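Long-range contacts in tungsten-containing formylmethanofuran dehydrogenase 2 subunit C (Methanothermobacter wolfeii, PDB 5T5I), which probably forms the beta-helical subunit of a tungsten enzyme complex that interconverts formylmethanofuran with carbon dioxide and methanofuran in methanogenesis: residues C[3-8]-C[53-58]; C[9-14]-C[74-79]; C[14-19]-C[37-42]; C[156-161]-C[171-176]; C[190-195]-C[209-214]. All coordinates share one frame; numbering follows the deposited sequence.

Interaction 1: residues C[3-8]-C[53-58]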
# COMPACT_ATOMS: atom_id res chain seq x y z
N GLU C 3 -1.49 13.64 -66.45
CA GLU C 3 -1.61 14.37 -65.18
C GLU C 3 -2.60 15.53 -65.29
O GLU C 3 -2.53 16.29 -66.26
CB GLU C 3 -0.24 14.94 -64.75
CG GLU C 3 0.84 13.89 -64.56
CD GLU C 3 2.13 14.38 -63.92
OE1 GLU C 3 2.34 15.62 -63.87
OE2 GLU C 3 2.92 13.53 -63.46
N ILE C 4 -3.53 15.65 -64.32
CA ILE C 4 -4.49 16.75 -64.20
C ILE C 4 -4.15 17.43 -62.87
O ILE C 4 -4.15 16.77 -61.83
CB ILE C 4 -5.97 16.26 -64.30
CG1 ILE C 4 -6.26 15.76 -65.73
CG2 ILE C 4 -6.95 17.38 -63.91
CD1 ILE C 4 -7.40 14.79 -65.85
N ILE C 5 -3.80 18.73 -62.92
CA ILE C 5 -3.35 19.48 -61.75
C ILE C 5 -4.47 20.34 -61.18
O ILE C 5 -5.02 21.18 -61.89
CB ILE C 5 -2.12 20.38 -62.08
CG1 ILE C 5 -1.06 19.66 -62.97
CG2 ILE C 5 -1.47 20.92 -60.79
CD1 ILE C 5 -0.48 18.40 -62.41
N LEU C 6 -4.76 20.17 -59.87
CA LEU C 6 -5.73 20.98 -59.15
C LEU C 6 -4.93 21.84 -58.17
O LEU C 6 -4.29 21.30 -57.28
CB LEU C 6 -6.74 20.14 -58.36
CG LEU C 6 -7.63 19.15 -59.13
CD1 LEU C 6 -8.70 18.58 -58.18
CD2 LEU C 6 -8.30 19.81 -60.30
N THR C 7 -4.93 23.16 -58.35
CA THR C 7 -4.19 24.06 -57.46
C THR C 7 -5.22 24.74 -56.60
O THR C 7 -6.03 25.51 -57.13
CB THR C 7 -3.32 25.03 -58.24
OG1 THR C 7 -2.53 24.29 -59.16
CG2 THR C 7 -2.41 25.85 -57.33
N PRO C 8 -5.28 24.45 -55.30
CA PRO C 8 -6.33 25.05 -54.47
C PRO C 8 -6.21 26.55 -54.30
O PRO C 8 -5.12 27.07 -54.11
CB PRO C 8 -6.21 24.33 -53.12
CG PRO C 8 -4.91 23.68 -53.12
CD PRO C 8 -4.42 23.54 -54.51
N GLU C 53 -7.82 25.95 -59.26
CA GLU C 53 -7.39 26.27 -60.62
C GLU C 53 -7.21 24.87 -61.23
O GLU C 53 -6.83 23.95 -60.49
CB GLU C 53 -6.04 27.01 -60.65
CG GLU C 53 -6.00 28.33 -59.89
CD GLU C 53 -6.67 29.52 -60.56
OE1 GLU C 53 -7.27 29.35 -61.65
OE2 GLU C 53 -6.58 30.63 -59.99
N VAL C 54 -7.53 24.67 -62.51
CA VAL C 54 -7.42 23.36 -63.18
C VAL C 54 -6.57 23.49 -64.45
O VAL C 54 -6.79 24.41 -65.23
CB VAL C 54 -8.81 22.75 -63.51
CG1 VAL C 54 -8.67 21.31 -64.01
CG2 VAL C 54 -9.75 22.80 -62.30
N SER C 55 -5.62 22.54 -64.65
CA SER C 55 -4.77 22.46 -65.84
C SER C 55 -4.33 21.01 -66.08
O SER C 55 -4.56 20.14 -65.23
CB SER C 55 -3.55 23.37 -65.70
OG SER C 55 -2.70 22.94 -64.65
N GLY C 56 -3.70 20.76 -67.23
CA GLY C 56 -3.18 19.44 -67.57
C GLY C 56 -3.76 18.83 -68.82
O GLY C 56 -4.29 19.54 -69.68
N GLU C 57 -3.69 17.49 -68.92
CA GLU C 57 -4.12 16.74 -70.11
C GLU C 57 -5.25 15.74 -69.81
O GLU C 57 -5.06 14.83 -69.00
CB GLU C 57 -2.93 16.01 -70.79
CG GLU C 57 -1.95 15.32 -69.85
CD GLU C 57 -0.85 14.51 -70.52
OE1 GLU C 57 -1.03 14.08 -71.69
OE2 GLU C 57 0.19 14.27 -69.86
N PRO C 58 -6.39 15.81 -70.52
CA PRO C 58 -7.45 14.82 -70.31
C PRO C 58 -7.09 13.40 -70.78
O PRO C 58 -6.14 13.21 -71.54
CB PRO C 58 -8.60 15.36 -71.17
CG PRO C 58 -8.30 16.78 -71.39
CD PRO C 58 -6.82 16.81 -71.52
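An antiparallel strand pair, running from Ile4 opposite Gly56 to Thr7 opposite Glu53, lies at the N-terminal end of the beta-helix, with 52-56 as the outermost strand within this chain; strand 3-8 also pairs in parallel with strand 66-69. Thr7 and Glu53 form a hydrogen-bonded pair, with Glu53 N 2.8 Å from Thr7 O and Thr7 N 3.0 Å from Glu53 O. Ile5 and Ser55 repeat the pattern: Ile5 N lies 2.8 Å from Ser55 O. Past the strand end, Glu57 N still reaches Glu3 O at 3.1 Å. Gly56 comes so close to Ile4, 4.5 Å between their CA atoms, that any CB there would run into Glu3 O; its backbone angles would also jam a CB against the preceding carbonyl. On one face Leu6 and Val54 lie side by side, Leu6 CD2 touching both methyls of Val54, CG2 at 3.9 Å. Helix 31-35 packs on Val54, and helix 23-26 on Leu6. On the other, Ser55 OG, turned between its own backbone N and carbonyl carbon (chi1 64°), rests against Ile5 CB. Backbone bonds thus set the register, Leu6 and Val54 facing the helices, with a mixed set of Ile5, Thr7, Glu53 and Ser55 on the other face.

Interaction 2: residues C[9-14]-C[74-79]; sequences KEQPEV and YNTKRI
Gln11 reaches across to Asn75 and Thr76 through its side-chain amide. Its carbonyl OE1 takes two donors, both in the plane of the amide. Asn75 N approaches at 2.9 Å with the bond somewhat bent, 136° at the hydrogen. Thr76 OG1 donates to OE1 from much further round the oxygen, at a lone pair, also at 2.9 Å. The bend at chi2 (-91°) swings the Gln11 amide across the Thr76 side chain at about a right angle, which puts OE1 within range of both groups. Asn75 answers in the opposite direction: its ND2 gives a nearly straight bond, 174°, to Pro12 O at 2.9 Å, with the acceptor lying in the amide plane. ND2 also reaches water 1 at 3.2 Å, and that water sits 2.7 Å from Glu13 O.

Apolar contact is modest. Gln11 CB lies 3.6 Å from Tyr74 CE1, the two side chains sliding past each other, while Asn75 CB sits over one face of the same tyrosine ring.

Tyr74 O accepts from Asn95 ND2, and the carboxylate of Glu13 turns away to a salt bridge with a basic side chain of another protein chain.

The contact joins the loop between strands 3-8 and 16-17 to strand 76-77, an outer strand of the small mixed sheet with 16-17, 38-41 and 44-47. Two side-chain amides thus do for this irregular loop what backbone pairing does for a strand: Gln11 serves as an acceptor for 74-79, Asn75 as a donor to 9-14, and the backbone groups they meet at Asn75 and Pro12 are satisfied without regular sheet geometry.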
# COMPACT_ATOMS: atom_id res chain seq x y z
N LYS C 9 -7.36 27.22 -54.31
CA LYS C 9 -7.47 28.63 -53.96
C LYS C 9 -7.61 28.58 -52.41
O LYS C 9 -7.46 27.51 -51.83
CB LYS C 9 -8.70 29.26 -54.64
CG LYS C 9 -8.57 29.26 -56.16
CD LYS C 9 -9.83 29.73 -56.85
CE LYS C 9 -9.67 29.74 -58.35
NZ LYS C 9 -10.95 30.05 -59.03
N GLU C 10 -7.88 29.70 -51.74
CA GLU C 10 -8.01 29.66 -50.28
C GLU C 10 -9.14 28.70 -49.85
O GLU C 10 -10.26 28.81 -50.34
CB GLU C 10 -8.26 31.07 -49.70
CG GLU C 10 -8.28 31.09 -48.18
CD GLU C 10 -8.15 32.46 -47.55
OE1 GLU C 10 -7.42 32.59 -46.55
OE2 GLU C 10 -8.81 33.40 -48.05
N GLN C 11 -8.82 27.76 -48.94
CA GLN C 11 -9.82 26.82 -48.46
C GLN C 11 -10.83 27.58 -47.58
O GLN C 11 -10.43 28.45 -46.81
CB GLN C 11 -9.18 25.69 -47.64
CG GLN C 11 -8.44 24.67 -48.48
CD GLN C 11 -9.32 23.52 -48.89
OE1 GLN C 11 -9.55 22.58 -48.10
NE2 GLN C 11 -9.79 23.51 -50.13
N PRO C 12 -12.14 27.28 -47.71
CA PRO C 12 -13.13 27.97 -46.86
C PRO C 12 -13.18 27.43 -45.43
O PRO C 12 -12.75 26.29 -45.20
CB PRO C 12 -14.45 27.69 -47.59
CG PRO C 12 -14.23 26.38 -48.27
CD PRO C 12 -12.77 26.29 -48.60
N GLU C 13 -13.72 28.22 -44.48
CA GLU C 13 -13.91 27.78 -43.09
C GLU C 13 -15.04 26.74 -42.97
O GLU C 13 -14.97 25.86 -42.11
CB GLU C 13 -14.22 28.96 -42.15
CG GLU C 13 -13.01 29.84 -41.86
CD GLU C 13 -13.10 30.66 -40.58
OE1 GLU C 13 -14.23 30.88 -40.08
OE2 GLU C 13 -12.03 31.09 -40.09
N VAL C 14 -16.09 26.86 -43.81
CA VAL C 14 -17.16 25.86 -43.90
C VAL C 14 -16.56 24.81 -44.84
O VAL C 14 -16.24 25.18 -45.97
CB VAL C 14 -18.47 26.45 -44.46
CG1 VAL C 14 -19.49 25.34 -44.74
CG2 VAL C 14 -19.05 27.48 -43.50
N TYR C 74 -6.85 20.82 -46.37
CA TYR C 74 -7.20 20.46 -44.99
C TYR C 74 -8.71 20.51 -44.71
O TYR C 74 -9.16 19.84 -43.79
CB TYR C 74 -6.44 21.35 -43.96
CG TYR C 74 -7.04 22.73 -43.79
CD1 TYR C 74 -6.77 23.75 -44.69
CD2 TYR C 74 -7.95 23.00 -42.76
CE1 TYR C 74 -7.35 25.00 -44.57
CE2 TYR C 74 -8.54 24.25 -42.63
CZ TYR C 74 -8.24 25.25 -43.54
OH TYR C 74 -8.79 26.51 -43.43
N ASN C 75 -9.47 21.33 -45.46
CA ASN C 75 -10.92 21.45 -45.28
C ASN C 75 -11.72 20.88 -46.46
O ASN C 75 -12.83 21.35 -46.73
CB ASN C 75 -11.29 22.91 -44.94
CG ASN C 75 -11.85 23.07 -43.54
OD1 ASN C 75 -11.79 22.16 -42.71
ND2 ASN C 75 -12.42 24.23 -43.23
N THR C 76 -11.22 19.79 -47.08
CA THR C 76 -11.91 19.10 -48.17
C THR C 76 -12.08 17.64 -47.81
O THR C 76 -11.09 16.92 -47.58
CB THR C 76 -11.20 19.29 -49.51
OG1 THR C 76 -10.99 20.69 -49.72
CG2 THR C 76 -11.99 18.72 -50.68
N LYS C 77 -13.35 17.22 -47.74
CA LYS C 77 -13.77 15.87 -47.35
C LYS C 77 -14.07 14.99 -48.57
O LYS C 77 -14.40 15.50 -49.64
CB LYS C 77 -15.05 15.96 -46.49
CG LYS C 77 -14.88 16.73 -45.20
CD LYS C 77 -16.21 16.96 -44.47
CE LYS C 77 -15.99 17.65 -43.13
NZ LYS C 77 -17.27 17.93 -42.45
N ARG C 78 -13.98 13.66 -48.37
CA ARG C 78 -14.36 12.61 -49.32
C ARG C 78 -13.54 12.55 -50.63
O ARG C 78 -14.00 11.96 -51.59
CB ARG C 78 -15.87 12.70 -49.63
CG ARG C 78 -16.74 12.66 -48.38
CD ARG C 78 -18.22 12.64 -48.68
NE ARG C 78 -19.00 12.62 -47.44
CZ ARG C 78 -19.28 11.55 -46.70
NH1 ARG C 78 -20.00 11.68 -45.60
NH2 ARG C 78 -18.82 10.35 -47.04
N ILE C 79 -12.30 13.07 -50.63
CA ILE C 79 -11.45 13.01 -51.83
C ILE C 79 -11.18 11.53 -52.16
O ILE C 79 -10.83 10.76 -51.26
CB ILE C 79 -10.13 13.81 -51.65
CG1 ILE C 79 -10.42 15.34 -51.57
CG2 ILE C 79 -9.12 13.51 -52.77
CD1 ILE C 79 -9.30 16.14 -50.96
O HOH W 1 -13.20 24.95 -40.26

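Interaction 3: residues C[14-19]-C[37-42]; sequences VPLEAP and IQIMHG
Glu17 and Met40 pair through their backbones: Glu17 N gives a 2.9 Å bond to Met40 O, and Met40 N returns one of 3.0 Å to Glu17 O. Met40 O also receives a CA-H contact from Leu16 CA at 3.2 Å. The Glu17 carboxylate turns away to salt bridges with Arg78 and a basic side chain of another protein chain. A bound water joins the far end of the contact, 3.2 Å from Val14 N and 3.1 Å from His41 NE2. CG anti to the backbone N (chi1 179°) lays the His41 ring alongside Val14, whose O lies in the ring plane at its edge, 3.3 Å from His41 CD2. Phe51 and this imidazole meet edge-to-face. On the face that carries Leu16 and His41, Leu16 CD2 packs on His41 CB at 3.9 Å, its CD1 on Ile39 CD1, and Ala18 CB touches Ile39 CG2 at 3.7 Å. Putting an alanine in place of His41 would probably leave the water on Val14 N without its histidine partner and Phe51 without the ring it meets edge-to-face. Strand 38-41 runs on into 44-47 as a beta hairpin, and 16-17 adds antiparallel to its edge, building a small mixed sheet that 76-77 completes.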
# COMPACT_ATOMS: atom_id res chain seq x y z
N VAL C 14 -16.09 26.86 -43.81
CA VAL C 14 -17.16 25.86 -43.90
C VAL C 14 -16.56 24.81 -44.84
O VAL C 14 -16.24 25.18 -45.97
CB VAL C 14 -18.47 26.45 -44.46
CG1 VAL C 14 -19.49 25.34 -44.74
CG2 VAL C 14 -19.05 27.48 -43.50
N PRO C 15 -16.33 23.55 -44.43
CA PRO C 15 -15.64 22.61 -45.34
C PRO C 15 -16.34 22.30 -46.66
O PRO C 15 -17.55 22.46 -46.80
CB PRO C 15 -15.48 21.34 -44.50
CG PRO C 15 -15.77 21.72 -43.11
CD PRO C 15 -16.61 22.93 -43.11
N LEU C 16 -15.54 21.84 -47.62
CA LEU C 16 -16.00 21.36 -48.91
C LEU C 16 -16.16 19.84 -48.81
O LEU C 16 -15.41 19.20 -48.07
CB LEU C 16 -14.96 21.65 -50.02
CG LEU C 16 -14.57 23.11 -50.27
CD1 LEU C 16 -13.47 23.19 -51.31
CD2 LEU C 16 -15.76 23.93 -50.71
N GLU C 17 -17.11 19.28 -49.56
CA GLU C 17 -17.26 17.81 -49.70
C GLU C 17 -17.09 17.58 -51.19
O GLU C 17 -17.87 18.10 -51.97
CB GLU C 17 -18.61 17.27 -49.22
CG GLU C 17 -18.90 17.56 -47.76
CD GLU C 17 -19.86 16.59 -47.09
OE1 GLU C 17 -20.27 16.88 -45.94
OE2 GLU C 17 -20.18 15.54 -47.69
N ALA C 18 -16.05 16.84 -51.58
CA ALA C 18 -15.73 16.66 -53.00
C ALA C 18 -15.53 15.19 -53.40
O ALA C 18 -14.48 14.84 -53.95
CB ALA C 18 -14.51 17.49 -53.34
N PRO C 19 -16.57 14.34 -53.25
CA PRO C 19 -16.46 12.95 -53.71
C PRO C 19 -16.23 12.80 -55.22
O PRO C 19 -15.71 11.77 -55.66
CB PRO C 19 -17.79 12.33 -53.26
CG PRO C 19 -18.74 13.49 -53.22
CD PRO C 19 -17.91 14.60 -52.67
N ILE C 37 -17.35 20.48 -62.55
CA ILE C 37 -17.74 19.36 -61.68
C ILE C 37 -18.32 19.94 -60.39
O ILE C 37 -17.74 20.86 -59.81
CB ILE C 37 -16.53 18.40 -61.41
CG1 ILE C 37 -16.27 17.54 -62.66
CG2 ILE C 37 -16.78 17.50 -60.18
CD1 ILE C 37 -14.95 16.75 -62.63
N GLN C 38 -19.47 19.41 -59.95
CA GLN C 38 -20.11 19.90 -58.75
C GLN C 38 -19.48 19.35 -57.48
O GLN C 38 -19.14 18.17 -57.42
CB GLN C 38 -21.61 19.59 -58.76
CG GLN C 38 -22.37 20.37 -59.84
CD GLN C 38 -23.86 20.12 -59.79
OE1 GLN C 38 -24.33 19.03 -59.45
NE2 GLN C 38 -24.64 21.13 -60.16
N ILE C 39 -19.36 20.21 -56.48
CA ILE C 39 -18.92 19.86 -55.12
C ILE C 39 -19.84 20.60 -54.13
O ILE C 39 -20.53 21.54 -54.52
CB ILE C 39 -17.41 20.16 -54.87
CG1 ILE C 39 -17.10 21.67 -54.91
CG2 ILE C 39 -16.53 19.37 -55.85
CD1 ILE C 39 -15.70 22.03 -54.47
N MET C 40 -19.85 20.18 -52.85
CA MET C 40 -20.66 20.87 -51.83
C MET C 40 -19.79 21.83 -51.04
O MET C 40 -18.65 21.50 -50.72
CB MET C 40 -21.28 19.88 -50.81
CG MET C 40 -22.23 18.87 -51.40
SD MET C 40 -23.69 19.56 -52.20
CE MET C 40 -24.48 20.50 -50.79
N HIS C 41 -20.34 23.00 -50.71
CA HIS C 41 -19.75 24.00 -49.82
C HIS C 41 -20.86 24.23 -48.78
O HIS C 41 -21.71 25.11 -48.95
CB HIS C 41 -19.37 25.29 -50.55
CG HIS C 41 -18.79 26.34 -49.64
ND1 HIS C 41 -18.92 27.69 -49.92
CD2 HIS C 41 -18.11 26.20 -48.48
CE1 HIS C 41 -18.33 28.32 -48.93
NE2 HIS C 41 -17.82 27.47 -48.03
N GLY C 42 -20.90 23.37 -47.77
CA GLY C 42 -21.95 23.41 -46.76
C GLY C 42 -23.29 23.06 -47.37
O GLY C 42 -23.40 22.05 -48.08
O HOH W 2 -16.89 29.31 -45.75

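Interaction 4: residues C[156-161]-C[171-176]; sequences GNADNE and IIIKGD
Asn157 lies against the turn at Gly175 and Asp176, and its side chain shows how the two segments stack. CB sits 3.4 Å from Asp176 O. The next atom, CG, stands anti to the carbonyl carbon (chi1 -56°), which carries the amide out over the neighbouring backbone, 3.8 Å from Asp176 N. At the tip, OD1 accepts a short, straight bond from Asp176 N, 2.8 Å and 168° at the hydrogen; the donor is tilted out of the carbonyl plane. The same oxygen brushes Gly175 CA at 3.5 Å. A CB on that glycine would collide with both OD1 and Gly156 O, which goes with the glycine found here.

This is the corner of successive coils of the beta-helix, where a side-chain carbonyl takes the backbone N-H of the equivalent residue one coil on. The relay continues both ways: Asp131 OD1 accepts from Asn157 N, and Asp176 OD1 accepts from Asn195 N. OD1 of Asp176 is therefore taken by the following coil, not by Asn157.

Backbone bonds flank the amide. Ala158 N meets Asp176 O at 3.0 Å, almost in line with the carbonyl, and Gly175 N makes a weak, bent bond to Gly156 O. Ile173 sets its two branches against the loop: CG2 rests 3.7 Å from Gly156 O, and CD1 points to the methyl of Ala158, with Ile173 CD1 and Ala158 CB 4.1 Å apart.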
# COMPACT_ATOMS: atom_id res chain seq x y z
N GLY C 156 2.98 8.25 -39.93
CA GLY C 156 2.97 8.90 -38.63
C GLY C 156 2.14 8.10 -37.64
O GLY C 156 2.07 6.87 -37.71
N ASN C 157 1.46 8.81 -36.74
CA ASN C 157 0.57 8.23 -35.72
C ASN C 157 -0.88 8.21 -36.16
O ASN C 157 -1.26 8.94 -37.08
CB ASN C 157 0.66 9.05 -34.42
CG ASN C 157 2.07 9.16 -33.89
OD1 ASN C 157 2.84 8.19 -33.89
ND2 ASN C 157 2.47 10.34 -33.47
N ALA C 158 -1.71 7.40 -35.48
CA ALA C 158 -3.16 7.36 -35.68
C ALA C 158 -3.82 7.34 -34.29
O ALA C 158 -3.13 7.19 -33.29
CB ALA C 158 -3.59 6.17 -36.52
N ASP C 159 -5.12 7.56 -34.23
CA ASP C 159 -5.81 7.70 -32.93
C ASP C 159 -6.60 6.45 -32.50
O ASP C 159 -5.96 5.42 -32.24
CB ASP C 159 -6.67 8.97 -32.96
CG ASP C 159 -5.88 10.25 -33.20
OD1 ASP C 159 -4.70 10.31 -32.78
OD2 ASP C 159 -6.44 11.20 -33.79
N ASN C 160 -7.94 6.52 -32.32
CA ASN C 160 -8.72 5.40 -31.81
C ASN C 160 -9.41 4.58 -32.86
O ASN C 160 -9.76 5.07 -33.93
CB ASN C 160 -9.82 5.90 -30.86
CG ASN C 160 -9.36 6.48 -29.55
OD1 ASN C 160 -8.17 6.51 -29.24
ND2 ASN C 160 -10.30 6.84 -28.72
N GLU C 161 -9.69 3.32 -32.49
CA GLU C 161 -10.53 2.40 -33.24
C GLU C 161 -10.09 2.18 -34.69
O GLU C 161 -10.94 2.08 -35.59
CB GLU C 161 -12.00 2.88 -33.15
CG GLU C 161 -12.52 2.94 -31.72
CD GLU C 161 -13.96 3.41 -31.65
OE1 GLU C 161 -14.88 2.58 -31.86
OE2 GLU C 161 -14.17 4.63 -31.48
N ILE C 171 -3.78 -3.00 -42.55
CA ILE C 171 -3.50 -1.65 -42.05
C ILE C 171 -2.13 -1.67 -41.37
O ILE C 171 -1.89 -2.48 -40.47
CB ILE C 171 -4.59 -1.14 -41.07
CG1 ILE C 171 -5.97 -1.05 -41.77
CG2 ILE C 171 -4.18 0.24 -40.47
CD1 ILE C 171 -7.16 -0.84 -40.81
N ILE C 172 -1.25 -0.75 -41.78
CA ILE C 172 0.08 -0.61 -41.18
C ILE C 172 0.21 0.81 -40.60
O ILE C 172 0.05 1.78 -41.35
CB ILE C 172 1.21 -0.91 -42.20
CG1 ILE C 172 1.12 -2.37 -42.71
CG2 ILE C 172 2.59 -0.64 -41.57
CD1 ILE C 172 1.98 -2.68 -43.91
N ILE C 173 0.46 0.93 -39.30
CA ILE C 173 0.72 2.23 -38.64
C ILE C 173 2.20 2.19 -38.27
O ILE C 173 2.60 1.36 -37.45
CB ILE C 173 -0.16 2.48 -37.38
CG1 ILE C 173 -1.65 2.20 -37.64
CG2 ILE C 173 0.04 3.91 -36.83
CD1 ILE C 173 -2.32 2.98 -38.76
N LYS C 174 3.01 3.06 -38.88
CA LYS C 174 4.45 3.08 -38.59
C LYS C 174 4.77 3.78 -37.25
O LYS C 174 5.80 3.49 -36.64
CB LYS C 174 5.24 3.65 -39.76
CG LYS C 174 5.05 2.83 -41.04
CD LYS C 174 5.99 3.28 -42.19
CE LYS C 174 6.66 2.22 -43.06
NZ LYS C 174 6.10 0.83 -42.96
N GLY C 175 3.88 4.66 -36.80
CA GLY C 175 3.99 5.33 -35.51
C GLY C 175 3.18 4.65 -34.42
O GLY C 175 2.99 3.43 -34.43
N ASP C 176 2.67 5.45 -33.49
CA ASP C 176 1.86 4.99 -32.36
C ASP C 176 0.36 5.12 -32.62
O ASP C 176 -0.07 5.90 -33.47
CB ASP C 176 2.20 5.83 -31.12
CG ASP C 176 3.67 5.89 -30.79
OD1 ASP C 176 4.34 4.84 -30.93
OD2 ASP C 176 4.16 6.98 -30.43

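Interaction 5: residues C[190-195]-C[209-214]; sequences IIIEGN and IVVKGM
Ile190 to Ile192 and Ile209 to Val211 are parallel strands stacked in register on adjacent coils of the beta-helix, their short axes 4.7 Å apart and only 8° from parallel. The bonds alternate as parallel pairing requires: Val210 N to Ile190 O, Ile192 N to Val210 O (2.8 Å, 179° at the hydrogen), then Lys212 N to Ile192 O at 2.9 Å. Like residues come to lie over like. Ile190 stacks on Ile209 and Ile192 on Val211 along one face, the Ile192 CD1 methyl also reaching Ile209 CG2, and Ile191 sits over Val210 on the other, where Leu238 touches Val210.

Beyond the strands both chains turn at a glycine. Gly213 N makes only a weak bond to Gly194 O, which also lies 3.8 Å from Val211 CG1. Asn195 then takes over: a chi1 of -57° sets CG beside the backbone N and brings OD1 across to accept Met214 N at 2.8 Å, close to straight, while its CB lies 3.3 Å from Met214 O. With an alanine here, Met214 N would probably lose its acceptor, and the turn after Gly213 would be less firmly tied to the coil before it.

On the outer side Glu193 and Lys212 run side by side, extended, pointing the same way. Their charged ends stop short of a salt bridge, and water 3 fills the step, donating to Glu193 OE2 and accepting from Lys212 NZ at 3.0 Å.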
# COMPACT_ATOMS: atom_id res chain seq x y z
N ILE C 190 -3.55 -6.11 -38.90
CA ILE C 190 -3.17 -4.78 -38.43
C ILE C 190 -1.76 -4.90 -37.86
O ILE C 190 -1.52 -5.71 -36.96
CB ILE C 190 -4.14 -4.20 -37.37
CG1 ILE C 190 -5.55 -4.00 -37.97
CG2 ILE C 190 -3.61 -2.85 -36.81
CD1 ILE C 190 -6.64 -3.80 -36.92
N ILE C 191 -0.82 -4.09 -38.38
CA ILE C 191 0.55 -4.04 -37.85
C ILE C 191 0.77 -2.63 -37.27
O ILE C 191 0.67 -1.65 -38.00
CB ILE C 191 1.64 -4.38 -38.90
CG1 ILE C 191 1.45 -5.82 -39.45
CG2 ILE C 191 3.05 -4.21 -38.27
CD1 ILE C 191 2.34 -6.17 -40.65
N ILE C 192 1.11 -2.53 -35.99
CA ILE C 192 1.44 -1.26 -35.32
C ILE C 192 2.95 -1.33 -34.99
O ILE C 192 3.37 -2.14 -34.16
CB ILE C 192 0.54 -1.03 -34.08
CG1 ILE C 192 -0.96 -0.92 -34.51
CG2 ILE C 192 0.96 0.25 -33.31
CD1 ILE C 192 -1.93 -1.35 -33.48
N GLU C 193 3.76 -0.52 -35.67
CA GLU C 193 5.21 -0.56 -35.47
C GLU C 193 5.64 0.16 -34.19
O GLU C 193 6.69 -0.14 -33.64
CB GLU C 193 5.96 -0.05 -36.70
CG GLU C 193 5.61 -0.85 -37.96
CD GLU C 193 6.40 -0.52 -39.21
OE1 GLU C 193 7.15 0.49 -39.21
OE2 GLU C 193 6.23 -1.23 -40.22
N GLY C 194 4.80 1.08 -33.72
CA GLY C 194 5.01 1.82 -32.49
C GLY C 194 4.23 1.25 -31.32
O GLY C 194 4.00 0.04 -31.24
N ASN C 195 3.81 2.13 -30.42
CA ASN C 195 3.12 1.78 -29.18
C ASN C 195 1.59 1.82 -29.27
O ASN C 195 1.01 2.43 -30.17
CB ASN C 195 3.59 2.74 -28.07
CG ASN C 195 5.10 2.73 -27.87
OD1 ASN C 195 5.77 1.70 -28.02
ND2 ASN C 195 5.68 3.88 -27.54
N ILE C 209 -3.46 -8.99 -35.04
CA ILE C 209 -2.91 -7.69 -34.67
C ILE C 209 -1.45 -7.93 -34.23
O ILE C 209 -1.21 -8.79 -33.37
CB ILE C 209 -3.73 -7.01 -33.53
CG1 ILE C 209 -5.20 -6.80 -33.97
CG2 ILE C 209 -3.07 -5.68 -33.15
CD1 ILE C 209 -6.13 -6.41 -32.86
N VAL C 210 -0.50 -7.17 -34.78
CA VAL C 210 0.92 -7.26 -34.41
C VAL C 210 1.34 -5.91 -33.83
O VAL C 210 1.19 -4.89 -34.50
CB VAL C 210 1.87 -7.65 -35.58
CG1 VAL C 210 3.33 -7.72 -35.11
CG2 VAL C 210 1.44 -8.98 -36.21
N VAL C 211 1.87 -5.90 -32.59
CA VAL C 211 2.39 -4.68 -31.94
C VAL C 211 3.90 -4.87 -31.73
O VAL C 211 4.31 -5.75 -30.97
CB VAL C 211 1.66 -4.36 -30.62
CG1 VAL C 211 2.16 -3.04 -30.03
CG2 VAL C 211 0.14 -4.33 -30.82
N LYS C 212 4.72 -4.06 -32.43
CA LYS C 212 6.19 -4.13 -32.31
C LYS C 212 6.72 -3.28 -31.15
O LYS C 212 7.81 -3.54 -30.66
CB LYS C 212 6.88 -3.70 -33.61
CG LYS C 212 6.46 -4.49 -34.83
CD LYS C 212 7.36 -4.11 -36.01
CE LYS C 212 7.08 -4.88 -37.26
NZ LYS C 212 7.96 -4.43 -38.40
N GLY C 213 5.96 -2.27 -30.75
CA GLY C 213 6.31 -1.42 -29.61
C GLY C 213 5.65 -1.93 -28.34
O GLY C 213 5.36 -3.12 -28.20
N MET C 214 5.44 -1.01 -27.39
CA MET C 214 4.87 -1.33 -26.09
C MET C 214 3.36 -1.14 -26.05
O MET C 214 2.86 -0.09 -26.45
CB MET C 214 5.51 -0.41 -25.03
CG MET C 214 4.97 -0.60 -23.62
SD MET C 214 5.87 0.37 -22.40
CE MET C 214 5.33 -0.40 -20.92
O HOH W 3 5.87 -4.11 -40.58

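How the interactions relate
The five contacts fall into two groups along the elongated chain. Interactions 2 and 3 are closely joined: their centres lie about 8 Å apart, they share Val14, and Lys77 N probably bonds Leu16 O at 2.9 Å. Interaction 1 stands about 17 Å from interaction 2, centre to centre, and touches it where Glu53 OE2 packs on Lys9 CE. Interactions 4 and 5, centres about 9 Å apart, join successive pairs of neighbouring coils, strands 170-173 and 187-192 lying side by side between them, with a probable 2.8 Å bond from Glu193 N to Ile173 O. About 39 Å separates the centres of interactions 1 and 5. The calcium ion at Ser139, Tyr140 and Asp143 lies about 14 Å from the Ile190 side chain.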